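Local coordinates for protein spore germination lipase LipC (Metagenome, PDB 6NKD) that is a GDSL-family lipolytic hydrolase, probably a lipase that cleaves lipid esters with a serine nucleophile and takes part in spore germination, at residues I65-I77 with I118-R132. Sequence-based numbering, arbitrary orientation.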
# COMPACT_ATOMS: atom_id res chain seq x y z
N ILE A 65 11.60 8.44 -20.13
CA ILE A 65 12.35 9.11 -19.06
C ILE A 65 13.29 10.15 -19.65
O ILE A 65 13.49 11.22 -19.06
CB ILE A 65 13.09 8.07 -18.21
CG1 ILE A 65 12.10 7.06 -17.62
CG2 ILE A 65 13.88 8.75 -17.10
CD1 ILE A 65 12.71 6.08 -16.66
N MSE A 66 13.86 9.87 -20.81
CA MSE A 66 14.74 10.84 -21.47
C MSE A 66 13.95 12.07 -21.90
O MSE A 66 14.48 13.18 -21.92
CB MSE A 66 15.43 10.22 -22.68
CG MSE A 66 16.94 10.36 -22.63
SE MSE A 66 17.86 9.90 -24.28
CE MSE A 66 17.76 11.64 -25.17
N GLU A 67 12.68 11.85 -22.24
CA GLU A 67 11.80 12.97 -22.58
C GLU A 67 11.66 13.93 -21.41
O GLU A 67 11.84 15.15 -21.56
CB GLU A 67 10.43 12.45 -23.01
CG GLU A 67 10.38 11.85 -24.41
CD GLU A 67 10.05 12.88 -25.46
OE1 GLU A 67 9.62 14.00 -25.09
OE2 GLU A 67 10.21 12.58 -26.67
N GLN A 68 11.36 13.40 -20.22
CA GLN A 68 11.12 14.26 -19.07
C GLN A 68 12.42 14.85 -18.52
O GLN A 68 12.40 15.93 -17.93
CB GLN A 68 10.39 13.48 -17.97
CG GLN A 68 9.14 12.77 -18.46
CD GLN A 68 8.17 13.70 -19.15
OE1 GLN A 68 7.90 14.81 -18.66
NE2 GLN A 68 7.62 13.27 -20.28
N VAL A 69 13.55 14.16 -18.71
CA VAL A 69 14.82 14.70 -18.26
C VAL A 69 15.26 15.84 -19.17
O VAL A 69 15.79 16.86 -18.70
CB VAL A 69 15.88 13.59 -18.18
CG1 VAL A 69 17.27 14.18 -17.99
CG2 VAL A 69 15.56 12.62 -17.05
N LYS A 70 15.04 15.70 -20.48
CA LYS A 70 15.43 16.76 -21.41
C LYS A 70 14.63 18.03 -21.16
O LYS A 70 15.19 19.14 -21.23
CB LYS A 70 15.23 16.27 -22.85
CG LYS A 70 15.62 17.30 -23.90
CD LYS A 70 15.32 16.79 -25.30
CE LYS A 70 15.78 17.78 -26.36
NZ LYS A 70 17.25 18.00 -26.29
N LYS A 71 13.34 17.90 -20.88
CA LYS A 71 12.50 19.06 -20.59
C LYS A 71 12.69 19.60 -19.19
O LYS A 71 12.22 20.71 -18.90
CB LYS A 71 11.02 18.69 -20.79
CG LYS A 71 10.68 18.14 -22.16
CD LYS A 71 9.22 17.69 -22.24
CE LYS A 71 8.93 16.54 -21.29
NZ LYS A 71 8.45 16.98 -19.95
N ALA A 72 13.37 18.87 -18.31
CA ALA A 72 13.46 19.26 -16.91
C ALA A 72 14.37 20.46 -16.73
O ALA A 72 15.51 20.48 -17.21
CB ALA A 72 13.97 18.09 -16.07
N ASP A 73 13.86 21.48 -16.04
CA ASP A 73 14.67 22.61 -15.62
C ASP A 73 15.39 22.36 -14.30
O ASP A 73 16.42 22.98 -14.04
CB ASP A 73 13.80 23.87 -15.49
CG ASP A 73 12.95 24.12 -16.72
OD1 ASP A 73 13.47 23.97 -17.85
OD2 ASP A 73 11.76 24.47 -16.56
N VAL A 74 14.85 21.46 -13.48
CA VAL A 74 15.45 21.08 -12.20
C VAL A 74 15.38 19.56 -12.09
O VAL A 74 14.35 18.96 -12.40
CB VAL A 74 14.72 21.74 -11.01
CG1 VAL A 74 15.31 21.26 -9.69
CG2 VAL A 74 14.79 23.26 -11.10
N ILE A 75 16.48 18.95 -11.67
CA ILE A 75 16.57 17.50 -11.50
C ILE A 75 17.12 17.21 -10.11
O ILE A 75 18.14 17.79 -9.71
CB ILE A 75 17.46 16.85 -12.57
CG1 ILE A 75 16.97 17.22 -13.97
CG2 ILE A 75 17.47 15.33 -12.40
CD1 ILE A 75 17.79 16.60 -15.09
N THR A 76 16.46 16.32 -9.38
CA THR A 76 16.93 15.86 -8.08
C THR A 76 17.15 14.35 -8.13
O THR A 76 16.35 13.62 -8.73
CB THR A 76 15.95 16.21 -6.96
OG1 THR A 76 14.65 15.71 -7.29
CG2 THR A 76 15.88 17.71 -6.76
N ILE A 77 18.23 13.89 -7.51
CA ILE A 77 18.61 12.49 -7.53
C ILE A 77 18.91 12.04 -6.11
O ILE A 77 19.62 12.72 -5.38
CB ILE A 77 19.82 12.23 -8.45
CG1 ILE A 77 19.55 12.75 -9.86
CG2 ILE A 77 20.15 10.74 -8.49
CD1 ILE A 77 20.69 12.51 -10.83
N ILE A 118 23.04 13.12 -18.43
CA ILE A 118 22.09 14.23 -18.42
C ILE A 118 22.52 15.31 -19.40
O ILE A 118 21.69 15.87 -20.13
CB ILE A 118 21.92 14.78 -16.99
CG1 ILE A 118 21.09 13.81 -16.14
CG2 ILE A 118 21.28 16.16 -17.01
CD1 ILE A 118 20.92 14.26 -14.71
N ARG A 119 23.82 15.62 -19.44
CA ARG A 119 24.30 16.60 -20.41
C ARG A 119 24.34 16.02 -21.82
O ARG A 119 24.18 16.76 -22.80
CB ARG A 119 25.67 17.13 -20.00
CG ARG A 119 26.66 16.06 -19.58
CD ARG A 119 27.37 16.46 -18.30
NE ARG A 119 26.40 16.78 -17.25
CZ ARG A 119 26.73 17.13 -16.01
NH1 ARG A 119 28.01 17.21 -15.65
NH2 ARG A 119 25.78 17.41 -15.13
N GLU A 120 24.56 14.71 -21.95
CA GLU A 120 24.44 14.07 -23.26
C GLU A 120 23.00 14.09 -23.76
O GLU A 120 22.77 14.14 -24.97
CB GLU A 120 24.96 12.64 -23.20
CG GLU A 120 26.47 12.51 -23.22
CD GLU A 120 26.94 11.07 -23.25
OE1 GLU A 120 26.07 10.17 -23.19
OE2 GLU A 120 28.16 10.84 -23.35
N ILE A 121 22.03 14.05 -22.85
CA ILE A 121 20.63 14.11 -23.24
C ILE A 121 20.27 15.52 -23.69
O ILE A 121 19.60 15.71 -24.72
CB ILE A 121 19.73 13.64 -22.09
CG1 ILE A 121 19.92 12.14 -21.84
CG2 ILE A 121 18.27 13.96 -22.37
CD1 ILE A 121 19.46 11.68 -20.48
N LYS A 122 20.70 16.53 -22.94
CA LYS A 122 20.33 17.90 -23.25
C LYS A 122 21.22 18.50 -24.33
O LYS A 122 20.73 19.15 -25.26
CB LYS A 122 20.36 18.76 -21.99
CG LYS A 122 19.21 18.48 -21.04
CD LYS A 122 19.24 19.40 -19.84
CE LYS A 122 17.86 19.52 -19.21
NZ LYS A 122 16.90 20.20 -20.13
N GLY A 123 22.53 18.30 -24.22
CA GLY A 123 23.45 18.82 -25.21
C GLY A 123 24.12 20.12 -24.80
O GLY A 123 24.31 20.37 -23.61
N GLU A 124 24.47 20.95 -25.78
CA GLU A 124 25.17 22.20 -25.53
C GLU A 124 24.27 23.42 -25.63
O GLU A 124 24.66 24.50 -25.18
CB GLU A 124 26.34 22.35 -26.51
CG GLU A 124 27.30 21.16 -26.55
CD GLU A 124 26.78 20.01 -27.39
OE1 GLU A 124 27.44 18.95 -27.41
OE2 GLU A 124 25.72 20.17 -28.03
N LYS A 125 23.07 23.27 -26.20
CA LYS A 125 22.16 24.40 -26.33
C LYS A 125 21.63 24.85 -24.98
O LYS A 125 21.66 26.04 -24.64
CB LYS A 125 21.00 24.04 -27.26
CG LYS A 125 19.85 25.02 -27.24
CD LYS A 125 18.67 24.51 -28.04
CE LYS A 125 18.21 25.54 -29.06
NZ LYS A 125 16.78 25.89 -28.91
N ASP A 126 21.14 23.90 -24.18
CA ASP A 126 20.50 24.20 -22.90
C ASP A 126 21.48 23.89 -21.77
O ASP A 126 21.59 22.74 -21.33
CB ASP A 126 19.20 23.43 -22.75
CG ASP A 126 19.33 21.98 -23.17
OD1 ASP A 126 20.41 21.59 -23.66
OD2 ASP A 126 18.35 21.22 -23.01
N THR A 127 22.19 24.91 -21.30
CA THR A 127 22.99 24.82 -20.09
C THR A 127 22.28 25.44 -18.89
O THR A 127 22.89 25.60 -17.83
CB THR A 127 24.35 25.49 -20.30
OG1 THR A 127 24.24 26.47 -21.34
CG2 THR A 127 25.40 24.46 -20.67
N ARG A 128 21.00 25.78 -19.04
CA ARG A 128 20.21 26.39 -17.99
C ARG A 128 19.59 25.37 -17.04
O ARG A 128 18.85 25.75 -16.13
CB ARG A 128 19.10 27.26 -18.60
CG ARG A 128 18.91 28.61 -17.93
CD ARG A 128 17.95 29.47 -18.73
NE ARG A 128 17.66 30.74 -18.06
CZ ARG A 128 18.31 31.87 -18.30
NH1 ARG A 128 19.29 31.91 -19.19
NH2 ARG A 128 17.97 32.98 -17.64
N TYR A 129 19.88 24.08 -17.24
CA TYR A 129 19.35 23.04 -16.38
C TYR A 129 19.98 23.12 -14.99
O TYR A 129 20.98 23.80 -14.76
CB TYR A 129 19.59 21.65 -16.99
CG TYR A 129 21.04 21.21 -17.12
CD1 TYR A 129 22.05 22.11 -17.43
CD2 TYR A 129 21.39 19.88 -16.93
CE1 TYR A 129 23.36 21.70 -17.56
CE2 TYR A 129 22.70 19.46 -17.05
CZ TYR A 129 23.68 20.37 -17.37
OH TYR A 129 24.99 19.96 -17.49
N LEU A 130 19.37 22.41 -14.04
CA LEU A 130 19.76 22.45 -12.64
C LEU A 130 19.66 21.06 -12.05
O LEU A 130 18.64 20.39 -12.21
CB LEU A 130 18.88 23.43 -11.85
CG LEU A 130 19.60 24.38 -10.90
CD1 LEU A 130 20.46 25.36 -11.67
CD2 LEU A 130 18.58 25.10 -10.04
N VAL A 131 20.72 20.62 -11.38
CA VAL A 131 20.77 19.30 -10.76
C VAL A 131 21.15 19.47 -9.29
O VAL A 131 22.19 20.06 -8.98
CB VAL A 131 21.77 18.37 -11.46
CG1 VAL A 131 21.86 17.04 -10.72
CG2 VAL A 131 21.37 18.15 -12.91
N ARG A 132 20.30 18.96 -8.40
CA ARG A 132 20.56 18.96 -6.97
C ARG A 132 20.50 17.52 -6.48
O ARG A 132 19.42 16.95 -6.36
CB ARG A 132 19.54 19.83 -6.22
CG ARG A 132 19.90 21.31 -6.12
CD ARG A 132 19.62 22.06 -7.42
NE ARG A 132 19.85 23.50 -7.27
CZ ARG A 132 20.98 24.11 -7.63
NH1 ARG A 132 21.98 23.41 -8.16
NH2 ARG A 132 21.10 25.42 -7.46
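Ile75 and Val131 pair in register on neighbouring parallel strands, 74-77 and 130-134, inside the five-stranded parallel sheet of the SGNH-hydrolase fold. The pairing is close: Ile75 N donates to Leu130 O at 2.7 Å, and Arg132 N to Ile75 O at 2.8 Å, the second straighter (N-H...O 166°). Strand 3-9 continues the sheet beyond 74-77, and strand 166-169 beyond 130-134. The ends 65-71 and 118-122 of two helices lie over the face carrying Ile75 and Val131, their axes 84° apart. With CG1 anti to its carbonyl carbon (chi1 -55°), Ile75 sends CD1 toward the second helix, meeting Ile118 CD1 tip to tip at 3.9 Å. Between the helices, Ile121 sets CG1 and CD1 against CG of Met66, which is a selenomethionine here, the CG1 approach being 3.6 Å; the bend at chi3 folds CE of Met66 back to Ile121 CG2. Replacing Ile121 by alanine is likely to open a gap between the helices and leave the end of Met66 freer to turn. Toward solvent the contact loosens into lysine chains and the turn after the helix. NZ of Lys122 is doubtfully placed, so its weak links to Asp126 OD2 and Ala72 O are uncertain. Lys70 lays its CB beside Ile121 CG2, and its chain, extended as far as CE, brings NZ to 3.6 Å from Ile121 O, near the C-terminal end of helix 98-122.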